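Local coordinates for protein Rna-directed RNA polymerase (Infectious pancreatic necrosis virus, PDB 2YI9) that copies RNA from an RNA template as the viral RNA-dependent RNA polymerase, probably occurring both free and covalently attached to the genome, and probably also binds GTP, at residues A[386-391]-A[478-483]; A[399-404]-A[515-520]; A[301-306]-A[321-326]. One frame throughout, in Å; residues are numbered along the deposited sequence. Where two conformers were deposited one is given.

How the contacts relate
Contacts 1 and 2 are neighbours in the palm, their centres about 12 Å apart, and share one magnesium ion held by N389 and D402. Strands 389-394 and 397-403 pair in a four-stranded antiparallel sheet; contact 1 backs its first hairpin turn onto helix 476-493, and contact 2 joins 397-403 to the outermost strand 515-521. Their segments alternate along the chain, and the ADN triplet precedes the metal-binding aspartate, the permuted motif order of birnavirus polymerases. Contact 3 closes earlier, as the hairpin 299-310/320-323 of a separate mixed sheet, its centre about 21 Å from that of contact 1 and 26 Å from that of contact 2.

Contact 1: A[386-391]-A[478-483]; sequences YADNIY and LNNHLM. With MG (magnesium ion), chain F.
A387 lies against H481 at the point where the backbones come nearest, CA to CA 3.7 Å, because the type II' turn from Y386 to N389 presses its first corner onto helix 476-493. The imidazole of H481 reaches this corner from the helix: ND1 accepts the backbone N-H of A387 at 3.1 Å, the donor coming in at the ring edge, tilted 21° out of its plane. CG of H481 is swung trans to its own backbone N (chi1 -160°), which carries the ring alongside the turn. A387 O lies 3.5 Å from H481 CA in a CA-H...O contact and takes a hydrogen bond from S484 OG of the same helix. One helical position earlier, N480 packs CB against CB of A387 at 4.0 Å, and its amide runs beside the D388 carboxylate, both pointing the same way with their planes 30° apart. Within the turn, Y386 O is gripped from opposite faces of its carbonyl plane by N389 N at 2.8 Å and N389 ND2 at 3.0 Å. With ND2 so engaged, the amide turns OD1 to the magnesium ion, 2.1 Å away. D402 supplies the other protein ligand, and waters complete the shell. The turn bears the ADN sequence of birnavirus motif C. Since H481 NE2 is bonded to T204 O while ND1 accepts from A387, the ring is probably neutral with its proton on NE2.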
loop_
_atom_site.group_PDB
_atom_site.type_symbol
_atom_site.label_atom_id
_atom_site.label_comp_id
_atom_site.label_asym_id
_atom_site.label_seq_id
_atom_site.Cartn_x
_atom_site.Cartn_y
_atom_site.Cartn_z
ATOM N N TYR A 386 -9.543 4.110 -5.459
ATOM C CA TYR A 386 -8.616 3.870 -4.348
ATOM C C TYR A 386 -7.562 2.875 -4.830
ATOM O O TYR A 386 -7.848 1.685 -4.899
ATOM C CB TYR A 386 -9.335 3.333 -3.096
ATOM C CG TYR A 386 -8.417 3.307 -1.895
ATOM C CD1 TYR A 386 -8.266 4.429 -1.083
ATOM C CD2 TYR A 386 -7.662 2.173 -1.592
ATOM C CE1 TYR A 386 -7.446 4.405 0.039
ATOM C CE2 TYR A 386 -6.808 2.150 -0.486
ATOM C CZ TYR A 386 -6.713 3.268 0.332
ATOM O OH TYR A 386 -5.875 3.294 1.418
ATOM N N ALA A 387 -6.371 3.362 -5.190
ATOM C CA ALA A 387 -5.289 2.523 -5.711
ATOM C C ALA A 387 -5.847 1.620 -6.850
ATOM O O ALA A 387 -6.414 2.152 -7.790
ATOM C CB ALA A 387 -4.639 1.688 -4.581
ATOM N N ASP A 388 -5.747 0.280 -6.729
ATOM C CA ASP A 388 -6.236 -0.674 -7.729
ATOM C C ASP A 388 -7.745 -1.000 -7.608
ATOM O O ASP A 388 -8.196 -1.987 -8.191
ATOM C CB ASP A 388 -5.385 -1.963 -7.703
ATOM C CG ASP A 388 -5.390 -2.656 -6.357
ATOM O OD1 ASP A 388 -5.489 -1.950 -5.329
ATOM O OD2 ASP A 388 -5.279 -3.906 -6.330
ATOM N N ASN A 389 -8.519 -0.188 -6.856
ATOM C CA ASN A 389 -9.973 -0.383 -6.706
ATOM C C ASN A 389 -10.713 0.744 -7.390
ATOM O O ASN A 389 -10.371 1.925 -7.218
ATOM C CB ASN A 389 -10.401 -0.414 -5.218
ATOM C CG ASN A 389 -9.632 -1.409 -4.401
ATOM O OD1 ASN A 389 -9.942 -2.581 -4.388
ATOM N ND2 ASN A 389 -8.577 -0.977 -3.737
ATOM N N ILE A 390 -11.746 0.379 -8.144
ATOM C CA ILE A 390 -12.610 1.333 -8.829
ATOM C C ILE A 390 -14.039 1.006 -8.401
ATOM O O ILE A 390 -14.431 -0.154 -8.417
ATOM C CB ILE A 390 -12.450 1.263 -10.383
ATOM C CG1 ILE A 390 -11.040 1.687 -10.841
ATOM C CG2 ILE A 390 -13.572 2.066 -11.114
ATOM C CD1 ILE A 390 -10.662 1.208 -12.286
ATOM N N TYR A 391 -14.806 2.024 -8.032
ATOM C CA TYR A 391 -16.217 1.864 -7.691
ATOM C C TYR A 391 -17.022 2.691 -8.662
ATOM O O TYR A 391 -16.732 3.869 -8.862
ATOM C CB TYR A 391 -16.509 2.274 -6.235
ATOM C CG TYR A 391 -15.705 1.467 -5.243
ATOM C CD1 TYR A 391 -16.130 0.206 -4.838
ATOM C CD2 TYR A 391 -14.483 1.933 -4.762
ATOM C CE1 TYR A 391 -15.386 -0.548 -3.929
ATOM C CE2 TYR A 391 -13.710 1.169 -3.888
ATOM C CZ TYR A 391 -14.173 -0.067 -3.468
ATOM O OH TYR A 391 -13.431 -0.812 -2.585
ATOM N N LEU A 478 0.262 4.807 -5.154
ATOM C CA LEU A 478 0.283 5.875 -6.177
ATOM C C LEU A 478 0.262 5.345 -7.605
ATOM O O LEU A 478 -0.535 5.819 -8.403
ATOM C CB LEU A 478 1.494 6.821 -5.978
ATOM C CG LEU A 478 1.574 7.581 -4.636
ATOM C CD1 LEU A 478 2.957 8.223 -4.461
ATOM C CD2 LEU A 478 0.437 8.624 -4.492
ATOM N N ASN A 479 1.128 4.358 -7.918
ATOM C CA ASN A 479 1.219 3.761 -9.250
ATOM C C ASN A 479 -0.074 3.036 -9.608
ATOM O O ASN A 479 -0.552 3.187 -10.740
ATOM C CB ASN A 479 2.439 2.820 -9.355
ATOM C CG ASN A 479 3.771 3.543 -9.249
ATOM O OD1 ASN A 479 3.854 4.748 -9.447
ATOM N ND2 ASN A 479 4.841 2.835 -8.903
ATOM N N ASN A 480 -0.655 2.281 -8.638
ATOM C CA ASN A 480 -1.933 1.594 -8.837
ATOM C C ASN A 480 -3.050 2.588 -9.093
ATOM O O ASN A 480 -3.859 2.373 -9.988
ATOM C CB ASN A 480 -2.286 0.696 -7.640
ATOM C CG ASN A 480 -1.567 -0.631 -7.642
ATOM O OD1 ASN A 480 -0.911 -1.024 -8.609
ATOM N ND2 ASN A 480 -1.651 -1.341 -6.545
ATOM N N HIS A 481 -3.084 3.688 -8.305
ATOM C CA HIS A 481 -4.101 4.751 -8.422
ATOM C C HIS A 481 -4.046 5.405 -9.808
ATOM O O HIS A 481 -5.082 5.726 -10.390
ATOM C CB HIS A 481 -3.883 5.791 -7.314
ATOM C CG HIS A 481 -5.085 6.640 -7.037
ATOM N ND1 HIS A 481 -5.992 6.304 -6.043
ATOM C CD2 HIS A 481 -5.462 7.809 -7.603
ATOM C CE1 HIS A 481 -6.891 7.283 -6.026
ATOM N NE2 HIS A 481 -6.623 8.206 -6.954
ATOM N N LEU A 482 -2.828 5.591 -10.336
ATOM C CA LEU A 482 -2.637 6.145 -11.670
ATOM C C LEU A 482 -3.175 5.169 -12.745
ATOM O O LEU A 482 -3.835 5.600 -13.684
ATOM C CB LEU A 482 -1.145 6.508 -11.909
ATOM C CG LEU A 482 -0.755 6.891 -13.357
ATOM C CD1 LEU A 482 -1.636 8.054 -13.886
ATOM C CD2 LEU A 482 0.653 7.343 -13.400
ATOM N N MET A 483 -2.931 3.870 -12.590
ATOM C CA MET A 483 -3.464 2.878 -13.536
ATOM C C MET A 483 -4.991 2.855 -13.515
ATOM O O MET A 483 -5.612 2.828 -14.579
ATOM C CB MET A 483 -2.862 1.493 -13.291
ATOM C CG MET A 483 -1.392 1.435 -13.709
ATOM S SD MET A 483 -0.761 -0.226 -13.604
ATOM C CE MET A 483 -0.664 -0.458 -11.813
HETATM MG MG MG F . -11.570 -3.929 -4.523
HETATM O O HOH W 1 -12.492 -3.210 -2.856
HETATM O O HOH W 2 -12.880 -5.546 -4.565
HETATM O O HOH W 3 -10.065 -5.110 -3.324
HETATM O O HOH W 4 -12.868 -2.736 -5.852
#

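Contact 2: A[399-404]-A[515-520]; sequences YSIDLE and FKIERE. With MG (magnesium ion), chain F.
D402, paired with K516 across the two antiparallel strands, puts OD1 on the magnesium ion at 2.1 Å. Its second oxygen, OD2, accepts a bond from a metal-bound water at 2.7 Å, so both branches of the carboxylate help order the coordination shell. Another of the magnesium waters donates to I401 O and lies 2.8 Å from S400 OG; the hydroxyl reaches it because OG stands trans to the backbone N (chi1 178°), on the same sheet face as D402. Behind this first shell, two-way backbone bonds between D402 and K516 hold the aspartate, K516 N meeting D402 O at 2.9 Å. Farther along, S400 O takes two donors, E518 N at 2.8 Å and R519 N at 3.2 Å: a classic beta bulge that shifts the register by one residue. The reverse face is built by I401 and I517, which lie side by side with CG1 to CG1 at 3.9 Å, and by Y399, whose CE1 is 3.7 Å from E520 CG while ring and carboxylate planes differ by 29°. R519 forms a salt bridge with E579, and E404 one with R181. Strand 515-521 is outermost in the sheet, and 389-394, carrying the other metal ligand N389, borders 397-403 on its other side. F504 and M505 of helix 502-505 cover the isoleucine face, and V487 of helix 476-493 packs on F515.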
loop_
_atom_site.group_PDB
_atom_site.type_symbol
_atom_site.label_atom_id
_atom_site.label_comp_id
_atom_site.label_asym_id
_atom_site.label_seq_id
_atom_site.Cartn_x
_atom_site.Cartn_y
_atom_site.Cartn_z
ATOM N N TYR A 399 -20.960 -1.115 -8.665
ATOM C CA TYR A 399 -19.939 -2.027 -9.171
ATOM C C TYR A 399 -18.648 -1.828 -8.433
ATOM O O TYR A 399 -18.170 -0.702 -8.320
ATOM C CB TYR A 399 -19.684 -1.821 -10.680
ATOM C CG TYR A 399 -20.925 -2.002 -11.519
ATOM C CD1 TYR A 399 -21.297 -3.264 -11.986
ATOM C CD2 TYR A 399 -21.740 -0.914 -11.839
ATOM C CE1 TYR A 399 -22.459 -3.442 -12.738
ATOM C CE2 TYR A 399 -22.884 -1.074 -12.614
ATOM C CZ TYR A 399 -23.237 -2.340 -13.066
ATOM O OH TYR A 399 -24.388 -2.503 -13.799
ATOM N N SER A 400 -18.080 -2.918 -7.946
ATOM C CA SER A 400 -16.780 -2.903 -7.314
ATOM C C SER A 400 -15.858 -3.601 -8.313
ATOM O O SER A 400 -16.076 -4.768 -8.669
ATOM C CB SER A 400 -16.798 -3.638 -5.978
ATOM O OG SER A 400 -15.484 -3.626 -5.447
ATOM N N ILE A 401 -14.880 -2.843 -8.838
ATOM C CA ILE A 401 -13.948 -3.314 -9.854
ATOM C C ILE A 401 -12.541 -3.342 -9.282
ATOM O O ILE A 401 -12.161 -2.437 -8.537
ATOM C CB ILE A 401 -14.063 -2.411 -11.121
ATOM C CG1 ILE A 401 -15.471 -2.517 -11.763
ATOM C CG2 ILE A 401 -12.943 -2.677 -12.179
ATOM C CD1 ILE A 401 -15.997 -1.210 -12.265
ATOM N N ASP A 402 -11.765 -4.375 -9.630
ATOM C CA ASP A 402 -10.363 -4.433 -9.213
ATOM C C ASP A 402 -9.510 -4.592 -10.418
ATOM O O ASP A 402 -9.866 -5.330 -11.333
ATOM C CB ASP A 402 -10.086 -5.629 -8.272
ATOM C CG ASP A 402 -10.726 -5.529 -6.907
ATOM O OD1 ASP A 402 -10.707 -4.431 -6.319
ATOM O OD2 ASP A 402 -11.261 -6.540 -6.432
ATOM N N LEU A 403 -8.336 -3.975 -10.403
ATOM C CA LEU A 403 -7.338 -4.270 -11.436
ATOM C C LEU A 403 -6.921 -5.718 -11.130
ATOM O O LEU A 403 -6.913 -6.125 -9.952
ATOM C CB LEU A 403 -6.121 -3.336 -11.339
ATOM C CG LEU A 403 -6.407 -1.826 -11.412
ATOM C CD1 LEU A 403 -5.112 -1.035 -11.463
ATOM C CD2 LEU A 403 -7.381 -1.466 -12.592
ATOM N N GLU A 404 -6.678 -6.516 -12.164
ATOM C CA GLU A 404 -6.296 -7.916 -11.947
ATOM C C GLU A 404 -4.812 -7.930 -11.630
ATOM O O GLU A 404 -4.011 -7.518 -12.477
ATOM C CB GLU A 404 -6.631 -8.763 -13.192
ATOM C CG GLU A 404 -6.210 -10.218 -13.086
ATOM C CD GLU A 404 -6.390 -11.051 -14.345
ATOM O OE1 GLU A 404 -6.505 -10.467 -15.445
ATOM O OE2 GLU A 404 -6.330 -12.297 -14.238
ATOM N N PHE A 515 -8.387 -6.009 -15.652
ATOM C CA PHE A 515 -9.279 -5.723 -14.521
ATOM C C PHE A 515 -10.455 -6.703 -14.557
ATOM O O PHE A 515 -10.659 -7.401 -15.548
ATOM C CB PHE A 515 -9.767 -4.244 -14.514
ATOM C CG PHE A 515 -10.390 -3.775 -15.818
ATOM C CD1 PHE A 515 -11.673 -4.171 -16.178
ATOM C CD2 PHE A 515 -9.690 -2.931 -16.682
ATOM C CE1 PHE A 515 -12.229 -3.762 -17.385
ATOM C CE2 PHE A 515 -10.268 -2.488 -17.868
ATOM C CZ PHE A 515 -11.541 -2.886 -18.203
ATOM N N LYS A 516 -11.219 -6.743 -13.480
ATOM C CA LYS A 516 -12.403 -7.587 -13.369
ATOM C C LYS A 516 -13.407 -6.965 -12.435
ATOM O O LYS A 516 -13.041 -6.227 -11.524
ATOM C CB LYS A 516 -12.052 -9.034 -12.933
ATOM C CG LYS A 516 -11.170 -9.150 -11.709
ATOM C CD LYS A 516 -10.768 -10.602 -11.485
ATOM C CE LYS A 516 -9.808 -10.736 -10.336
ATOM N NZ LYS A 516 -9.768 -12.121 -9.792
ATOM N N ILE A 517 -14.672 -7.290 -12.657
ATOM C CA ILE A 517 -15.785 -6.851 -11.828
ATOM C C ILE A 517 -15.842 -7.859 -10.677
ATOM O O ILE A 517 -16.039 -9.043 -10.917
ATOM C CB ILE A 517 -17.118 -6.748 -12.638
ATOM C CG1 ILE A 517 -17.129 -5.502 -13.577
ATOM C CG2 ILE A 517 -18.327 -6.621 -11.682
ATOM C CD1 ILE A 517 -16.042 -5.324 -14.660
ATOM N N GLU A 518 -15.639 -7.389 -9.450
ATOM C CA GLU A 518 -15.690 -8.272 -8.302
ATOM C C GLU A 518 -17.085 -8.396 -7.738
ATOM O O GLU A 518 -17.450 -9.470 -7.281
ATOM C CB GLU A 518 -14.697 -7.831 -7.241
ATOM C CG GLU A 518 -13.270 -7.907 -7.757
ATOM C CD GLU A 518 -12.563 -9.249 -7.771
ATOM O OE1 GLU A 518 -13.229 -10.306 -7.664
ATOM O OE2 GLU A 518 -11.319 -9.230 -7.911
ATOM N N ARG A 519 -17.864 -7.307 -7.784
ATOM C CA ARG A 519 -19.222 -7.278 -7.265
ATOM C C ARG A 519 -20.100 -6.388 -8.095
ATOM O O ARG A 519 -19.674 -5.325 -8.557
ATOM C CB ARG A 519 -19.183 -6.732 -5.831
ATOM C CG ARG A 519 -20.495 -6.858 -5.081
ATOM C CD ARG A 519 -20.287 -6.664 -3.608
ATOM N NE ARG A 519 -19.273 -7.587 -3.102
ATOM C CZ ARG A 519 -19.052 -7.799 -1.818
ATOM N NH1 ARG A 519 -19.776 -7.168 -0.906
ATOM N NH2 ARG A 519 -18.109 -8.648 -1.432
ATOM N N GLU A 520 -21.360 -6.818 -8.228
ATOM C CA GLU A 520 -22.430 -6.114 -8.903
ATOM C C GLU A 520 -23.603 -6.112 -7.909
ATOM O O GLU A 520 -24.194 -7.162 -7.640
ATOM C CB GLU A 520 -22.773 -6.868 -10.180
ATOM C CG GLU A 520 -23.952 -6.307 -10.933
ATOM C CD GLU A 520 -24.427 -7.174 -12.078
ATOM O OE1 GLU A 520 -24.201 -8.405 -12.048
ATOM O OE2 GLU A 520 -25.018 -6.611 -13.020
HETATM MG MG MG F . -11.570 -3.929 -4.523
HETATM O O HOH W 4 -12.868 -2.736 -5.852
HETATM O O HOH W 2 -12.880 -5.546 -4.565
HETATM O O HOH W 3 -10.065 -5.110 -3.324
HETATM O O HOH W 1 -12.492 -3.210 -2.856
#

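Contact 3: A[301-306]-A[321-326]; sequences LLFPKG and IWSAPY
The carbonyl oxygen of L301 takes one sound bond, from S323 N at 2.8 Å, in the carbonyl plane and nearly straight at 172°, and two weak ones. S323 OG gives the first of these at 3.4 Å, and F303 N the other from within its own strand, where L302 forms the centre of an inverse gamma turn. L301 N returns a bond to S323 O, and F303 and I321 form the second two-way pair, I321 N reaching F303 O at 2.7 Å. On the face shared with L301 and S323, F303 lies alongside I321, CD1 to CD1 3.8 Å, both directed the same way; with CG trans to its backbone N (chi1 180°), the phenylalanine ring is carried over beside I321 CD1. S323 OG also sits 3.4 Å from F303 CB. From the far end K305 crosses the tip of I321, CG to CD1 3.8 Å. L302 and W322 project to the other face of the hairpin, against C457 of strand 456-459. That strand runs parallel to 299-310 and bonds to it through L458, while 157-160 also pairs with 299-310. Helix 164-179 packs beside strand 299-310, with L171 on L302 and Q167 on P304, and beyond S323 the chain turns at P325, the N-cap, into helix 326-340.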
loop_
_atom_site.group_PDB
_atom_site.type_symbol
_atom_site.label_atom_id
_atom_site.label_comp_id
_atom_site.label_asym_id
_atom_site.label_seq_id
_atom_site.Cartn_x
_atom_site.Cartn_y
_atom_site.Cartn_z
ATOM N N LEU A 301 13.504 -8.457 -1.732
ATOM C CA LEU A 301 13.420 -9.818 -1.170
ATOM C C LEU A 301 11.970 -10.251 -1.376
ATOM O O LEU A 301 11.065 -9.454 -1.111
ATOM C CB LEU A 301 13.789 -9.850 0.337
ATOM C CG LEU A 301 15.188 -9.302 0.716
ATOM C CD1 LEU A 301 15.407 -9.371 2.244
ATOM C CD2 LEU A 301 16.296 -10.035 -0.043
ATOM N N LEU A 302 11.749 -11.449 -1.932
ATOM C CA LEU A 302 10.385 -11.904 -2.205
ATOM C C LEU A 302 9.784 -12.580 -0.960
ATOM O O LEU A 302 9.869 -13.796 -0.781
ATOM C CB LEU A 302 10.345 -12.818 -3.440
ATOM C CG LEU A 302 8.962 -12.964 -4.083
ATOM C CD1 LEU A 302 8.581 -11.695 -4.884
ATOM C CD2 LEU A 302 8.902 -14.213 -4.944
ATOM N N PHE A 303 9.218 -11.751 -0.084
ATOM C CA PHE A 303 8.638 -12.138 1.191
ATOM C C PHE A 303 7.229 -12.723 1.003
ATOM O O PHE A 303 6.374 -12.060 0.426
ATOM C CB PHE A 303 8.650 -10.917 2.136
ATOM C CG PHE A 303 8.081 -11.132 3.523
ATOM C CD1 PHE A 303 6.725 -10.911 3.786
ATOM C CD2 PHE A 303 8.905 -11.495 4.582
ATOM C CE1 PHE A 303 6.193 -11.109 5.075
ATOM C CE2 PHE A 303 8.368 -11.711 5.869
ATOM C CZ PHE A 303 7.020 -11.497 6.108
ATOM N N PRO A 304 6.954 -13.962 1.489
ATOM C CA PRO A 304 5.588 -14.509 1.364
ATOM C C PRO A 304 4.647 -13.830 2.379
ATOM O O PRO A 304 4.920 -13.822 3.579
ATOM C CB PRO A 304 5.776 -16.004 1.665
ATOM C CG PRO A 304 6.967 -16.067 2.571
ATOM C CD PRO A 304 7.848 -14.874 2.242
ATOM N N LYS A 305 3.571 -13.229 1.896
ATOM C CA LYS A 305 2.635 -12.521 2.763
ATOM C C LYS A 305 1.755 -13.475 3.615
ATOM O O LYS A 305 1.211 -14.455 3.085
ATOM C CB LYS A 305 1.746 -11.606 1.898
ATOM C CG LYS A 305 1.016 -10.538 2.697
ATOM C CD LYS A 305 0.253 -9.581 1.779
ATOM C CE LYS A 305 -0.397 -8.446 2.548
ATOM N NZ LYS A 305 -1.390 -8.923 3.553
ATOM N N GLY A 306 1.617 -13.156 4.908
ATOM C CA GLY A 306 0.747 -13.890 5.827
ATOM C C GLY A 306 -0.707 -13.551 5.532
ATOM O O GLY A 306 -1.093 -12.386 5.609
ATOM N N ILE A 321 5.345 -9.932 -0.931
ATOM C CA ILE A 321 5.710 -8.551 -0.624
ATOM C C ILE A 321 7.122 -8.397 -1.208
ATOM O O ILE A 321 8.027 -9.153 -0.842
ATOM C CB ILE A 321 5.649 -8.188 0.890
ATOM C CG1 ILE A 321 4.189 -8.271 1.426
ATOM C CG2 ILE A 321 6.241 -6.761 1.120
ATOM C CD1 ILE A 321 4.088 -8.283 2.980
ATOM N N TRP A 322 7.293 -7.471 -2.149
ATOM C CA TRP A 322 8.596 -7.144 -2.730
ATOM C C TRP A 322 9.244 -6.249 -1.654
ATOM O O TRP A 322 8.855 -5.090 -1.499
ATOM C CB TRP A 322 8.361 -6.384 -4.041
ATOM C CG TRP A 322 9.567 -6.220 -4.929
ATOM C CD1 TRP A 322 9.939 -7.036 -5.959
ATOM C CD2 TRP A 322 10.458 -5.094 -4.961
ATOM N NE1 TRP A 322 11.017 -6.497 -6.621
ATOM C CE2 TRP A 322 11.363 -5.309 -6.025
ATOM C CE3 TRP A 322 10.566 -3.913 -4.205
ATOM C CZ2 TRP A 322 12.402 -4.411 -6.322
ATOM C CZ3 TRP A 322 11.584 -3.016 -4.510
ATOM C CH2 TRP A 322 12.497 -3.275 -5.547
ATOM N N SER A 323 10.153 -6.818 -0.842
ATOM C CA SER A 323 10.773 -6.071 0.269
ATOM C C SER A 323 11.925 -5.237 -0.215
ATOM O O SER A 323 13.032 -5.737 -0.453
ATOM C CB SER A 323 11.186 -6.974 1.432
ATOM O OG SER A 323 10.138 -7.863 1.764
ATOM N N ALA A 324 11.647 -3.952 -0.347
ATOM C CA ALA A 324 12.563 -2.967 -0.863
ATOM C C ALA A 324 13.772 -2.734 0.011
ATOM O O ALA A 324 13.650 -2.640 1.237
ATOM C CB ALA A 324 11.834 -1.646 -1.108
ATOM N N PRO A 325 14.947 -2.559 -0.626
ATOM C CA PRO A 325 16.134 -2.169 0.141
ATOM C C PRO A 325 15.820 -0.859 0.902
ATOM O O PRO A 325 15.208 0.065 0.352
ATOM C CB PRO A 325 17.181 -1.942 -0.967
ATOM C CG PRO A 325 16.719 -2.850 -2.085
ATOM C CD PRO A 325 15.247 -2.634 -2.074
ATOM N N TYR A 326 16.186 -0.818 2.184
ATOM C CA TYR A 326 15.981 0.338 3.067
ATOM C C TYR A 326 16.441 1.680 2.407
ATOM O O TYR A 326 15.660 2.637 2.455
ATOM C CB TYR A 326 16.700 0.073 4.411
ATOM C CG TYR A 326 16.338 0.934 5.610
ATOM C CD1 TYR A 326 15.470 2.026 5.486
ATOM C CD2 TYR A 326 16.882 0.676 6.863
ATOM C CE1 TYR A 326 15.168 2.841 6.584
ATOM C CE2 TYR A 326 16.607 1.493 7.955
ATOM C CZ TYR A 326 15.737 2.563 7.820
ATOM O OH TYR A 326 15.451 3.324 8.926
#